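Local coordinates for protein chromosome-partitioning ATPase Soj (Thermus thermophilus, PDB 2BEJ) that hydrolyses ATP and binds double-stranded DNA cooperatively in an ATP-dependent way, forming nucleoprotein filaments, and is probably involved in chromosome partitioning, at residues I25-Y30 and R237-V242; P140-Y145 and V176-G181; V205-V210 and A232-R237; N209-E214 and Q224-S229. All blocks are in the same frame, centred on the assembly; numbering follows the deposited sequence.

Overall arrangement
Following the chain from the N terminus, the first half of contact 1 lies on helix 20-33, just after the P-loop, and its partner on the C-terminal helix 230-248; the loop it closes encloses the other three contacts. Contact 2 closes the beta-alpha-beta unit from strand 136-142 through helix 147-164 to strand 170-177. After it along the chain, contacts 3 and 4 open from the same loop and share N209 and V210; contact 4, ending at S229, lies within the span of contact 3, which ends at R237. Contacts 2, 3 and 4 all touch ADP. R237 links contacts 3 and 1, whose centres are about 10 Å apart.

Contact 1: residues I25-Y30 and R237-V242; sequences INLAAY and RLAEEV
The helix that follows the P-loop, 20-33, meets the C-terminal helix 230-248 here, with L27 and Y30 set against L238, A239 and V242. The two short helical segments cross steeply, at -80°, and their axes come within 8.9 Å. The nearest backbone pair is L27 with A239, CA to CA 5.7 Å. L27 takes part in three of the four residue contacts, and its two methyls divide the work. CD2 rests on the backbone at 3.6 Å from A239 N and also meets L238 CD2 at 3.8 Å, while CD1 reaches V242 CG2 at 4.2 Å. The side chains of L27 and L238 cross at about a right angle; L238 has CG anti to its backbone N (chi1 -177°), which brings CD2 up against L27 CD2. Y30 contributes at its root, CB lying 3.8 Å from A239 CB. Its ring then leads away from 237-242 and packs on A232, Y235 and R236, earlier on helix 230-248. No hydrogen bond crosses the interface, and all five touching residues are buried. Beyond it, L238 and V242 also touch L175 and L172 of strand 170-177, whereas R237 forms a salt bridge with E190 of the second subunit. The arrangement is an apolar helix-helix crossing in the layered alpha/beta fold of a P-loop ATPase, joining its nucleotide-binding helix to its C-terminal helix.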
# COMPACT_ATOMS: atom_id res chain seq x y z
N ILE A 25 5.92 -10.99 -14.70
CA ILE A 25 5.68 -10.31 -15.95
C ILE A 25 5.40 -8.82 -15.71
O ILE A 25 6.04 -7.95 -16.31
CB ILE A 25 4.51 -10.95 -16.74
CG1 ILE A 25 4.94 -12.29 -17.33
CG2 ILE A 25 4.02 -10.00 -17.86
CD1 ILE A 25 3.81 -13.06 -18.00
N ASN A 26 4.48 -8.54 -14.80
CA ASN A 26 4.02 -7.17 -14.62
C ASN A 26 4.94 -6.26 -13.83
O ASN A 26 5.00 -5.07 -14.11
CB ASN A 26 2.58 -7.13 -14.15
CG ASN A 26 1.63 -7.59 -15.24
OD1 ASN A 26 1.72 -7.15 -16.40
ND2 ASN A 26 0.72 -8.49 -14.89
N LEU A 27 5.68 -6.82 -12.88
CA LEU A 27 6.81 -6.12 -12.26
C LEU A 27 7.86 -5.70 -13.28
O LEU A 27 8.34 -4.58 -13.25
CB LEU A 27 7.47 -6.95 -11.15
CG LEU A 27 6.90 -6.85 -9.75
CD1 LEU A 27 7.80 -7.60 -8.78
CD2 LEU A 27 6.73 -5.35 -9.35
N ALA A 28 8.23 -6.63 -14.16
CA ALA A 28 9.14 -6.31 -15.25
C ALA A 28 8.61 -5.16 -16.09
O ALA A 28 9.33 -4.19 -16.34
CB ALA A 28 9.39 -7.55 -16.12
N ALA A 29 7.34 -5.25 -16.50
CA ALA A 29 6.68 -4.19 -17.27
C ALA A 29 6.83 -2.82 -16.63
O ALA A 29 7.14 -1.85 -17.31
CB ALA A 29 5.21 -4.51 -17.51
N TYR A 30 6.60 -2.73 -15.32
CA TYR A 30 6.63 -1.43 -14.65
C TYR A 30 8.01 -0.99 -14.13
O TYR A 30 8.27 0.20 -14.02
CB TYR A 30 5.54 -1.31 -13.59
CG TYR A 30 4.15 -1.22 -14.20
CD1 TYR A 30 3.74 -0.07 -14.88
CD2 TYR A 30 3.27 -2.29 -14.12
CE1 TYR A 30 2.47 0.01 -15.46
CE2 TYR A 30 2.00 -2.22 -14.68
CZ TYR A 30 1.61 -1.07 -15.36
OH TYR A 30 0.35 -1.01 -15.92
N ARG A 237 2.36 0.51 -8.67
CA ARG A 237 2.66 0.88 -7.30
C ARG A 237 3.54 -0.19 -6.64
O ARG A 237 4.45 0.14 -5.88
CB ARG A 237 1.35 1.09 -6.54
CG ARG A 237 1.48 1.55 -5.10
CD ARG A 237 0.09 1.90 -4.51
NE ARG A 237 -0.67 2.79 -5.40
CZ ARG A 237 -1.84 2.47 -5.98
NH1 ARG A 237 -2.42 1.30 -5.75
NH2 ARG A 237 -2.42 3.34 -6.79
N LEU A 238 3.30 -1.46 -6.95
CA LEU A 238 4.15 -2.52 -6.43
C LEU A 238 5.60 -2.36 -6.88
O LEU A 238 6.52 -2.53 -6.07
CB LEU A 238 3.62 -3.90 -6.83
CG LEU A 238 4.47 -5.03 -6.21
CD1 LEU A 238 4.37 -5.02 -4.68
CD2 LEU A 238 4.10 -6.40 -6.82
N ALA A 239 5.80 -2.06 -8.16
CA ALA A 239 7.14 -1.76 -8.66
C ALA A 239 7.79 -0.64 -7.83
O ALA A 239 8.95 -0.77 -7.44
CB ALA A 239 7.10 -1.39 -10.15
N GLU A 240 7.06 0.45 -7.57
CA GLU A 240 7.53 1.51 -6.66
C GLU A 240 7.85 0.94 -5.26
O GLU A 240 8.90 1.22 -4.69
CB GLU A 240 6.52 2.65 -6.56
CG GLU A 240 6.37 3.44 -7.88
CD GLU A 240 5.04 4.17 -8.03
OE1 GLU A 240 4.25 4.26 -7.05
OE2 GLU A 240 4.78 4.66 -9.16
N GLU A 241 6.96 0.10 -4.73
CA GLU A 241 7.20 -0.45 -3.40
C GLU A 241 8.40 -1.39 -3.36
O GLU A 241 9.17 -1.38 -2.39
CB GLU A 241 5.95 -1.14 -2.85
CG GLU A 241 5.99 -1.27 -1.33
CD GLU A 241 4.74 -1.87 -0.74
OE1 GLU A 241 3.77 -2.14 -1.49
OE2 GLU A 241 4.74 -2.10 0.48
N VAL A 242 8.55 -2.20 -4.41
CA VAL A 242 9.70 -3.09 -4.54
C VAL A 242 11.00 -2.29 -4.62
O VAL A 242 11.99 -2.63 -3.97
CB VAL A 242 9.55 -4.06 -5.75
CG1 VAL A 242 10.89 -4.68 -6.17
CG2 VAL A 242 8.52 -5.16 -5.44

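Contact 2: residues P140-Y145 and V176-G181; sequences PVQAEY and VTMYDG. With ADP (adenosine-5'-diphosphate), chain B.
V141 O is approached by two groups of the neighbouring strand: T177 N donates a hydrogen bond of 2.9 Å at 171°, and V176 CA makes a CH...O contact of 3.3 Å. V141 and V176 are paired in a parallel bridge between strands 136-142 and 170-177. A143, centre of an inverse gamma turn, presses CB on V176 CG1 at 3.7 Å. At the other end of the contact P140 CB meets T177 CG2 at 3.9 Å. The T177 hydroxyl is bonded to V18 O, tying this strand end to the P-loop. M178 has a left-handed backbone conformation (phi 50°), and its side chain lies over one face of the adenine: CG lies over the ring, 3.4 Å from ADP C5, and the chain bends at its last torsion to bring CE within 3.6 Å of ADP C8. The Q142 side chain, bent at its second torsion, crosses M178 obliquely, OE1 at 3.8 Å from M178 CE. An alanine in place of M178 would strip away the thioether chain and is likely to leave that adenine face less covered, with R208 still beside it, and Q142 OE1 without the methyl next to it. The carboxyl ends of parallel strands in a beta-alpha-beta crossover here border the nucleotide, as is characteristic of P-loop NTPases.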
# COMPACT_ATOMS: atom_id res chain seq x y z
N PRO A 140 4.28 -14.52 -3.60
CA PRO A 140 2.86 -14.25 -3.82
C PRO A 140 1.97 -15.24 -3.06
O PRO A 140 2.27 -16.44 -3.04
CB PRO A 140 2.68 -14.45 -5.34
CG PRO A 140 4.06 -14.66 -5.91
CD PRO A 140 4.94 -15.10 -4.78
N VAL A 141 0.91 -14.75 -2.44
CA VAL A 141 -0.05 -15.60 -1.75
C VAL A 141 -1.47 -15.07 -1.99
O VAL A 141 -1.66 -13.86 -2.07
CB VAL A 141 0.22 -15.68 -0.20
CG1 VAL A 141 1.60 -16.21 0.08
CG2 VAL A 141 0.04 -14.33 0.48
N GLN A 142 -2.44 -15.98 -2.11
CA GLN A 142 -3.85 -15.58 -2.08
C GLN A 142 -4.22 -15.21 -0.67
O GLN A 142 -3.70 -15.79 0.28
CB GLN A 142 -4.78 -16.72 -2.49
CG GLN A 142 -5.13 -16.76 -3.95
CD GLN A 142 -4.16 -17.61 -4.71
OE1 GLN A 142 -3.02 -17.20 -4.92
NE2 GLN A 142 -4.59 -18.81 -5.13
N ALA A 143 -5.13 -14.25 -0.53
CA ALA A 143 -5.72 -13.96 0.77
C ALA A 143 -6.74 -15.05 1.11
O ALA A 143 -7.94 -14.79 1.16
CB ALA A 143 -6.36 -12.58 0.78
N GLU A 144 -6.23 -16.26 1.33
CA GLU A 144 -7.03 -17.43 1.70
C GLU A 144 -6.34 -18.11 2.88
O GLU A 144 -5.13 -17.95 3.06
CB GLU A 144 -7.15 -18.38 0.51
CG GLU A 144 -8.03 -17.81 -0.62
CD GLU A 144 -7.86 -18.52 -1.96
OE1 GLU A 144 -8.15 -17.88 -3.00
OE2 GLU A 144 -7.46 -19.71 -1.98
N TYR A 145 -7.09 -18.83 3.71
CA TYR A 145 -6.54 -19.28 5.00
C TYR A 145 -5.29 -20.18 5.00
O TYR A 145 -4.47 -20.09 5.91
CB TYR A 145 -7.63 -19.79 5.95
CG TYR A 145 -7.93 -18.75 7.00
CD1 TYR A 145 -8.88 -17.76 6.76
CD2 TYR A 145 -7.21 -18.70 8.19
CE1 TYR A 145 -9.14 -16.76 7.71
CE2 TYR A 145 -7.46 -17.71 9.15
CZ TYR A 145 -8.43 -16.75 8.90
OH TYR A 145 -8.68 -15.77 9.84
N VAL A 176 0.18 -10.11 -1.33
CA VAL A 176 -1.19 -10.61 -1.44
C VAL A 176 -1.68 -10.36 -2.86
O VAL A 176 -1.72 -9.21 -3.33
CB VAL A 176 -2.13 -9.94 -0.40
CG1 VAL A 176 -3.54 -10.52 -0.48
CG2 VAL A 176 -1.56 -10.08 1.02
N THR A 177 -2.02 -11.44 -3.56
CA THR A 177 -2.47 -11.40 -4.95
C THR A 177 -3.90 -11.93 -5.06
O THR A 177 -4.37 -12.61 -4.16
CB THR A 177 -1.57 -12.28 -5.89
OG1 THR A 177 -1.66 -13.65 -5.50
CG2 THR A 177 -0.13 -11.84 -5.83
N MET A 178 -4.56 -11.62 -6.18
CA MET A 178 -5.93 -12.08 -6.46
C MET A 178 -6.88 -11.81 -5.29
O MET A 178 -7.71 -12.65 -4.94
CB MET A 178 -5.96 -13.57 -6.82
CG MET A 178 -5.01 -13.93 -7.91
SD MET A 178 -5.10 -15.67 -8.31
CE MET A 178 -3.37 -16.02 -8.51
N TYR A 179 -6.74 -10.62 -4.71
CA TYR A 179 -7.57 -10.20 -3.60
C TYR A 179 -8.97 -9.98 -4.16
O TYR A 179 -9.18 -9.09 -4.98
CB TYR A 179 -6.97 -8.92 -3.00
CG TYR A 179 -7.73 -8.29 -1.84
CD1 TYR A 179 -7.26 -8.39 -0.54
CD2 TYR A 179 -8.90 -7.56 -2.06
CE1 TYR A 179 -7.93 -7.77 0.53
CE2 TYR A 179 -9.58 -6.96 -1.01
CZ TYR A 179 -9.10 -7.07 0.29
OH TYR A 179 -9.77 -6.47 1.33
N ASP A 180 -9.91 -10.81 -3.72
CA ASP A 180 -11.29 -10.75 -4.20
C ASP A 180 -12.05 -9.70 -3.41
O ASP A 180 -12.34 -9.89 -2.23
CB ASP A 180 -11.96 -12.13 -4.10
CG ASP A 180 -13.22 -12.25 -4.96
OD1 ASP A 180 -14.06 -11.34 -4.97
OD2 ASP A 180 -13.38 -13.29 -5.64
N GLY A 181 -12.37 -8.60 -4.06
CA GLY A 181 -13.08 -7.49 -3.43
C GLY A 181 -14.57 -7.73 -3.16
O GLY A 181 -15.20 -6.92 -2.48
PB ADP B . 1.68 -19.07 -10.75
O1B ADP B . 2.70 -18.59 -11.75
O2B ADP B . 2.04 -18.76 -9.31
O3B ADP B . 1.27 -20.50 -10.96
PA ADP B . 0.03 -17.36 -12.37
O1A ADP B . 0.50 -18.10 -13.60
O2A ADP B . 0.56 -15.96 -12.19
O3A ADP B . 0.34 -18.23 -11.03
O5' ADP B . -1.56 -17.29 -12.32
C5' ADP B . -2.38 -18.45 -12.49
C4' ADP B . -3.65 -17.99 -13.22
O4' ADP B . -4.34 -17.02 -12.42
C3' ADP B . -3.29 -17.31 -14.53
O3' ADP B . -4.28 -17.62 -15.51
C2' ADP B . -3.39 -15.83 -14.22
O2' ADP B . -3.74 -15.09 -15.39
C1' ADP B . -4.44 -15.77 -13.12
N9 ADP B . -4.20 -14.60 -12.24
C8 ADP B . -3.05 -14.28 -11.61
N7 ADP B . -3.18 -13.14 -10.89
C5 ADP B . -4.44 -12.71 -11.04
C6 ADP B . -5.26 -11.58 -10.55
N6 ADP B . -4.74 -10.64 -9.72
N1 ADP B . -6.55 -11.50 -10.95
C2 ADP B . -7.10 -12.42 -11.77
N3 ADP B . -6.42 -13.48 -12.25
C4 ADP B . -5.11 -13.68 -11.93
O HOH W 1 -6.09 -12.97 -2.41

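Contact 3: residues V205-V210 and A232-R237; sequences VIPRNV and AHAYRR. With ADP (adenosine-5'-diphosphate), chain B.
The segment 205-210, which forms no regular helix or strand, passes over helix 230-248 closest at I206 and A234, whose CA atoms are 5.8 Å apart. A234 CB lies under the loop at this point, 3.7 Å from P207 CD and 3.8 Å from I206 CD1. I206 CD1 stands over the centre of the Y235 ring, a CH-pi contact of 3.6 Å to the centroid and only 11° off the ring normal. Having CG1 opposite the carbonyl carbon (chi1 -49°) lets I206 turn both CD1 and CG2 to that ring. The two side chains cross at about a right angle, with CG2 3.5 Å from Y235 CE2. The phenol oxygen of Y235 is hydrogen-bonded to T23 OG1 on the helix after the P-loop. A serine in place of Y235 would remove the ring under I206 and probably open a gap there, leaving T23 without this partner. The same loop also reads the base with its backbone: ADP N6 donates to P207 O at 2.8 Å and 176°, and N209 N donates to ADP N1 at 3.1 Å. A carbonyl facing N6 and an amide facing N1 match adenine; guanine, with an oxygen and an N-H there, would probably fit poorly.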
# COMPACT_ATOMS: atom_id res chain seq x y z
N VAL A 205 -1.44 -4.48 -2.66
CA VAL A 205 -2.17 -5.73 -2.79
C VAL A 205 -2.73 -5.77 -4.21
O VAL A 205 -3.23 -4.76 -4.72
CB VAL A 205 -3.32 -5.77 -1.76
CG1 VAL A 205 -4.22 -6.96 -1.99
CG2 VAL A 205 -2.76 -5.79 -0.33
N ILE A 206 -2.63 -6.93 -4.86
CA ILE A 206 -3.06 -7.08 -6.24
C ILE A 206 -4.50 -7.61 -6.28
O ILE A 206 -4.77 -8.72 -5.81
CB ILE A 206 -2.11 -8.05 -7.04
CG1 ILE A 206 -0.63 -7.69 -6.85
CG2 ILE A 206 -2.54 -8.14 -8.51
CD1 ILE A 206 -0.22 -6.31 -7.36
N PRO A 207 -5.43 -6.82 -6.85
CA PRO A 207 -6.83 -7.21 -6.93
C PRO A 207 -7.03 -8.35 -7.91
O PRO A 207 -6.33 -8.43 -8.92
CB PRO A 207 -7.53 -5.94 -7.46
CG PRO A 207 -6.45 -5.24 -8.24
CD PRO A 207 -5.18 -5.51 -7.49
N ARG A 208 -7.96 -9.24 -7.59
CA ARG A 208 -8.47 -10.17 -8.59
C ARG A 208 -9.24 -9.32 -9.60
O ARG A 208 -10.16 -8.57 -9.24
CB ARG A 208 -9.38 -11.24 -7.97
CG ARG A 208 -9.90 -12.29 -8.98
CD ARG A 208 -10.18 -13.64 -8.31
NE ARG A 208 -10.06 -14.76 -9.26
CZ ARG A 208 -9.02 -15.59 -9.33
NH1 ARG A 208 -7.99 -15.46 -8.50
NH2 ARG A 208 -9.01 -16.58 -10.23
N ASN A 209 -8.83 -9.42 -10.87
CA ASN A 209 -9.39 -8.61 -11.93
C ASN A 209 -9.30 -9.35 -13.27
O ASN A 209 -8.25 -9.90 -13.62
CB ASN A 209 -8.66 -7.27 -12.00
CG ASN A 209 -9.23 -6.34 -13.04
OD1 ASN A 209 -8.70 -6.24 -14.14
ND2 ASN A 209 -10.33 -5.66 -12.71
N VAL A 210 -10.41 -9.37 -14.00
CA VAL A 210 -10.52 -10.07 -15.28
C VAL A 210 -9.43 -9.68 -16.28
O VAL A 210 -8.91 -10.53 -17.00
CB VAL A 210 -11.95 -9.93 -15.89
CG1 VAL A 210 -12.21 -8.52 -16.45
CG2 VAL A 210 -12.19 -10.98 -16.95
N ALA A 232 -3.29 -2.90 -13.24
CA ALA A 232 -2.21 -2.10 -13.79
C ALA A 232 -1.73 -1.07 -12.76
O ALA A 232 -0.53 -0.98 -12.49
CB ALA A 232 -2.67 -1.42 -15.11
N HIS A 233 -2.67 -0.33 -12.17
CA HIS A 233 -2.36 0.63 -11.11
C HIS A 233 -1.65 -0.06 -9.93
O HIS A 233 -0.70 0.48 -9.38
CB HIS A 233 -3.63 1.33 -10.60
CG HIS A 233 -4.39 2.10 -11.64
ND1 HIS A 233 -3.91 3.27 -12.21
CD2 HIS A 233 -5.61 1.90 -12.18
CE1 HIS A 233 -4.81 3.74 -13.06
NE2 HIS A 233 -5.84 2.92 -13.07
N ALA A 234 -2.11 -1.25 -9.56
CA ALA A 234 -1.51 -2.00 -8.45
C ALA A 234 -0.07 -2.43 -8.73
O ALA A 234 0.81 -2.25 -7.89
CB ALA A 234 -2.39 -3.21 -8.06
N TYR A 235 0.17 -3.03 -9.89
CA TYR A 235 1.52 -3.48 -10.27
C TYR A 235 2.52 -2.35 -10.46
O TYR A 235 3.72 -2.52 -10.20
CB TYR A 235 1.50 -4.43 -11.48
CG TYR A 235 1.26 -5.87 -11.06
CD1 TYR A 235 2.17 -6.53 -10.25
CD2 TYR A 235 0.11 -6.55 -11.46
CE1 TYR A 235 1.95 -7.86 -9.84
CE2 TYR A 235 -0.12 -7.87 -11.06
CZ TYR A 235 0.80 -8.52 -10.24
OH TYR A 235 0.57 -9.81 -9.85
N ARG A 236 2.03 -1.20 -10.92
CA ARG A 236 2.85 0.01 -11.02
C ARG A 236 3.30 0.49 -9.62
O ARG A 236 4.46 0.82 -9.42
CB ARG A 236 2.08 1.11 -11.77
CG ARG A 236 2.65 2.54 -11.64
CD ARG A 236 3.54 2.90 -12.81
NE ARG A 236 4.17 4.23 -12.70
CZ ARG A 236 3.91 5.28 -13.48
NH1 ARG A 236 3.00 5.19 -14.46
NH2 ARG A 236 4.56 6.42 -13.30
N ARG A 237 2.36 0.51 -8.67
CA ARG A 237 2.66 0.88 -7.30
C ARG A 237 3.54 -0.19 -6.64
O ARG A 237 4.45 0.14 -5.88
CB ARG A 237 1.35 1.09 -6.54
CG ARG A 237 1.48 1.55 -5.10
CD ARG A 237 0.09 1.90 -4.51
NE ARG A 237 -0.67 2.79 -5.40
CZ ARG A 237 -1.84 2.47 -5.98
NH1 ARG A 237 -2.42 1.30 -5.75
NH2 ARG A 237 -2.42 3.34 -6.79
PB ADP B . 1.68 -19.07 -10.75
O1B ADP B . 2.70 -18.59 -11.75
O2B ADP B . 2.04 -18.76 -9.31
O3B ADP B . 1.27 -20.50 -10.96
PA ADP B . 0.03 -17.36 -12.37
O1A ADP B . 0.50 -18.10 -13.60
O2A ADP B . 0.56 -15.96 -12.19
O3A ADP B . 0.34 -18.23 -11.03
O5' ADP B . -1.56 -17.29 -12.32
C5' ADP B . -2.38 -18.45 -12.49
C4' ADP B . -3.65 -17.99 -13.22
O4' ADP B . -4.34 -17.02 -12.42
C3' ADP B . -3.29 -17.31 -14.53
O3' ADP B . -4.28 -17.62 -15.51
C2' ADP B . -3.39 -15.83 -14.22
O2' ADP B . -3.74 -15.09 -15.39
C1' ADP B . -4.44 -15.77 -13.12
N9 ADP B . -4.20 -14.60 -12.24
C8 ADP B . -3.05 -14.28 -11.61
N7 ADP B . -3.18 -13.14 -10.89
C5 ADP B . -4.44 -12.71 -11.04
C6 ADP B . -5.26 -11.58 -10.55
N6 ADP B . -4.74 -10.64 -9.72
N1 ADP B . -6.55 -11.50 -10.95
C2 ADP B . -7.10 -12.42 -11.77
N3 ADP B . -6.42 -13.48 -12.25
C4 ADP B . -5.11 -13.68 -11.93

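Contact 4: residues N209-E214 and Q224-S229; sequences NVRLAE and QHAPTS. With ADP (adenosine-5'-diphosphate), chain B.
The H225 imidazole meets E214 at its edge: NE2 donates to OE2 at 3.0 Å, with the oxygen almost exactly in the ring plane. The carboxylate is turned 78° from that plane and offers its anti lone pair, and the N-H...O angle of 155° shows a slightly bent bond. The H225 ring swings out opposite its own amide nitrogen (chi1 178°), which also sets CD2 at 3.3 Å from R211 O, approached obliquely. F218 stacks on the imidazole. The guanidinium of R211 stands nearly perpendicular to the H225 ring, and its chain, bent at the second torsion, runs over A226, with NH1 at 3.6 Å from A226 CB. Its NE lies 3.7 Å from E214 OE2, a long salt bridge, so that oxygen sits near both the histidine and the arginine, an arrangement that would probably stabilise its negative charge. S229 closes a type I turn from A226: its OG donates to A226 O at 2.7 Å, in the carbonyl plane, and S229 N donates to the same oxygen. Across the contact, S229 CB and OG pack against R211 CB, OG at 4.0 Å. N209 caps helix 210-214, OD1 accepting a weak bond from R211 N at 3.1 Å. L212 and A213 lie against the adenine face opposite M178, L212 CD1 3.3 Å from ADP N6. Helix 210-214 thus lies between the base and the end of helix 222-225, while L212 packs on I222, on Y235 of helix 230-248 and on T22 and N26 of helix 20-33.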
# COMPACT_ATOMS: atom_id res chain seq x y z
N ASN A 209 -8.83 -9.42 -10.87
CA ASN A 209 -9.39 -8.61 -11.93
C ASN A 209 -9.30 -9.35 -13.27
O ASN A 209 -8.25 -9.90 -13.62
CB ASN A 209 -8.66 -7.27 -12.00
CG ASN A 209 -9.23 -6.34 -13.04
OD1 ASN A 209 -8.70 -6.24 -14.14
ND2 ASN A 209 -10.33 -5.66 -12.71
N VAL A 210 -10.41 -9.37 -14.00
CA VAL A 210 -10.52 -10.07 -15.28
C VAL A 210 -9.43 -9.68 -16.28
O VAL A 210 -8.91 -10.53 -17.00
CB VAL A 210 -11.95 -9.93 -15.89
CG1 VAL A 210 -12.21 -8.52 -16.45
CG2 VAL A 210 -12.19 -10.98 -16.95
N ARG A 211 -9.08 -8.40 -16.33
CA ARG A 211 -8.07 -7.92 -17.26
C ARG A 211 -6.69 -8.54 -17.03
O ARG A 211 -5.96 -8.78 -18.00
CB ARG A 211 -8.00 -6.39 -17.25
CG ARG A 211 -9.23 -5.71 -17.85
CD ARG A 211 -9.22 -5.84 -19.36
NE ARG A 211 -10.41 -5.32 -20.02
CZ ARG A 211 -10.72 -4.03 -20.13
NH1 ARG A 211 -9.94 -3.09 -19.60
NH2 ARG A 211 -11.83 -3.68 -20.77
N LEU A 212 -6.35 -8.80 -15.77
CA LEU A 212 -5.10 -9.50 -15.42
C LEU A 212 -5.12 -10.96 -15.88
O LEU A 212 -4.12 -11.46 -16.39
CB LEU A 212 -4.81 -9.44 -13.92
CG LEU A 212 -4.14 -8.18 -13.35
CD1 LEU A 212 -4.24 -8.16 -11.83
CD2 LEU A 212 -2.67 -8.06 -13.79
N ALA A 213 -6.25 -11.63 -15.69
CA ALA A 213 -6.43 -13.00 -16.17
C ALA A 213 -6.36 -13.06 -17.70
O ALA A 213 -5.81 -14.01 -18.26
CB ALA A 213 -7.74 -13.58 -15.67
N GLU A 214 -6.91 -12.04 -18.35
CA GLU A 214 -6.94 -11.96 -19.82
C GLU A 214 -5.56 -11.81 -20.45
O GLU A 214 -5.28 -12.44 -21.47
CB GLU A 214 -7.82 -10.80 -20.28
CG GLU A 214 -9.32 -11.08 -20.29
CD GLU A 214 -10.16 -9.84 -20.56
OE1 GLU A 214 -11.39 -9.91 -20.38
OE2 GLU A 214 -9.60 -8.79 -20.96
N GLN A 224 0.40 -3.16 -21.44
CA GLN A 224 0.02 -3.20 -22.85
C GLN A 224 -1.48 -3.48 -23.00
O GLN A 224 -2.16 -2.81 -23.77
CB GLN A 224 0.80 -4.28 -23.59
CG GLN A 224 2.31 -4.14 -23.56
CD GLN A 224 3.00 -5.35 -24.18
OE1 GLN A 224 3.01 -6.44 -23.60
NE2 GLN A 224 3.60 -5.16 -25.35
N HIS A 225 -1.97 -4.47 -22.26
CA HIS A 225 -3.35 -4.95 -22.41
C HIS A 225 -4.43 -3.99 -21.85
O HIS A 225 -5.35 -3.61 -22.57
CB HIS A 225 -3.49 -6.36 -21.83
CG HIS A 225 -4.88 -6.91 -21.90
ND1 HIS A 225 -5.52 -7.19 -23.10
CD2 HIS A 225 -5.77 -7.23 -20.93
CE1 HIS A 225 -6.73 -7.65 -22.85
NE2 HIS A 225 -6.90 -7.69 -21.54
N ALA A 226 -4.31 -3.61 -20.57
CA ALA A 226 -5.27 -2.70 -19.95
C ALA A 226 -4.61 -1.76 -18.94
O ALA A 226 -4.67 -2.01 -17.74
CB ALA A 226 -6.40 -3.48 -19.30
N PRO A 227 -3.98 -0.67 -19.44
CA PRO A 227 -3.13 0.24 -18.65
C PRO A 227 -3.82 1.04 -17.53
O PRO A 227 -3.13 1.53 -16.62
CB PRO A 227 -2.58 1.20 -19.72
CG PRO A 227 -3.57 1.16 -20.80
CD PRO A 227 -4.05 -0.26 -20.85
N THR A 228 -5.14 1.19 -17.59
CA THR A 228 -5.87 1.88 -16.52
C THR A 228 -6.73 0.95 -15.66
O THR A 228 -7.53 1.43 -14.85
CB THR A 228 -6.74 3.04 -17.05
OG1 THR A 228 -7.66 2.55 -18.04
CG2 THR A 228 -5.88 4.15 -17.64
N SER A 229 -6.57 -0.36 -15.84
CA SER A 229 -7.32 -1.33 -15.07
C SER A 229 -6.79 -1.44 -13.61
O SER A 229 -5.67 -1.02 -13.31
CB SER A 229 -7.31 -2.69 -15.78
OG SER A 229 -6.01 -3.26 -15.82
PB ADP B . 1.68 -19.07 -10.75
O1B ADP B . 2.70 -18.59 -11.75
O2B ADP B . 2.04 -18.76 -9.31
O3B ADP B . 1.27 -20.50 -10.96
PA ADP B . 0.03 -17.36 -12.37
O1A ADP B . 0.50 -18.10 -13.60
O2A ADP B . 0.56 -15.96 -12.19
O3A ADP B . 0.34 -18.23 -11.03
O5' ADP B . -1.56 -17.29 -12.32
C5' ADP B . -2.38 -18.45 -12.49
C4' ADP B . -3.65 -17.99 -13.22
O4' ADP B . -4.34 -17.02 -12.42
C3' ADP B . -3.29 -17.31 -14.53
O3' ADP B . -4.28 -17.62 -15.51
C2' ADP B . -3.39 -15.83 -14.22
O2' ADP B . -3.74 -15.09 -15.39
C1' ADP B . -4.44 -15.77 -13.12
N9 ADP B . -4.20 -14.60 -12.24
C8 ADP B . -3.05 -14.28 -11.61
N7 ADP B . -3.18 -13.14 -10.89
C5 ADP B . -4.44 -12.71 -11.04
C6 ADP B . -5.26 -11.58 -10.55
N6 ADP B . -4.74 -10.64 -9.72
N1 ADP B . -6.55 -11.50 -10.95
C2 ADP B . -7.10 -12.42 -11.77
N3 ADP B . -6.42 -13.48 -12.25
C4 ADP B . -5.11 -13.68 -11.93
O HOH W 2 -6.41 -5.42 -13.93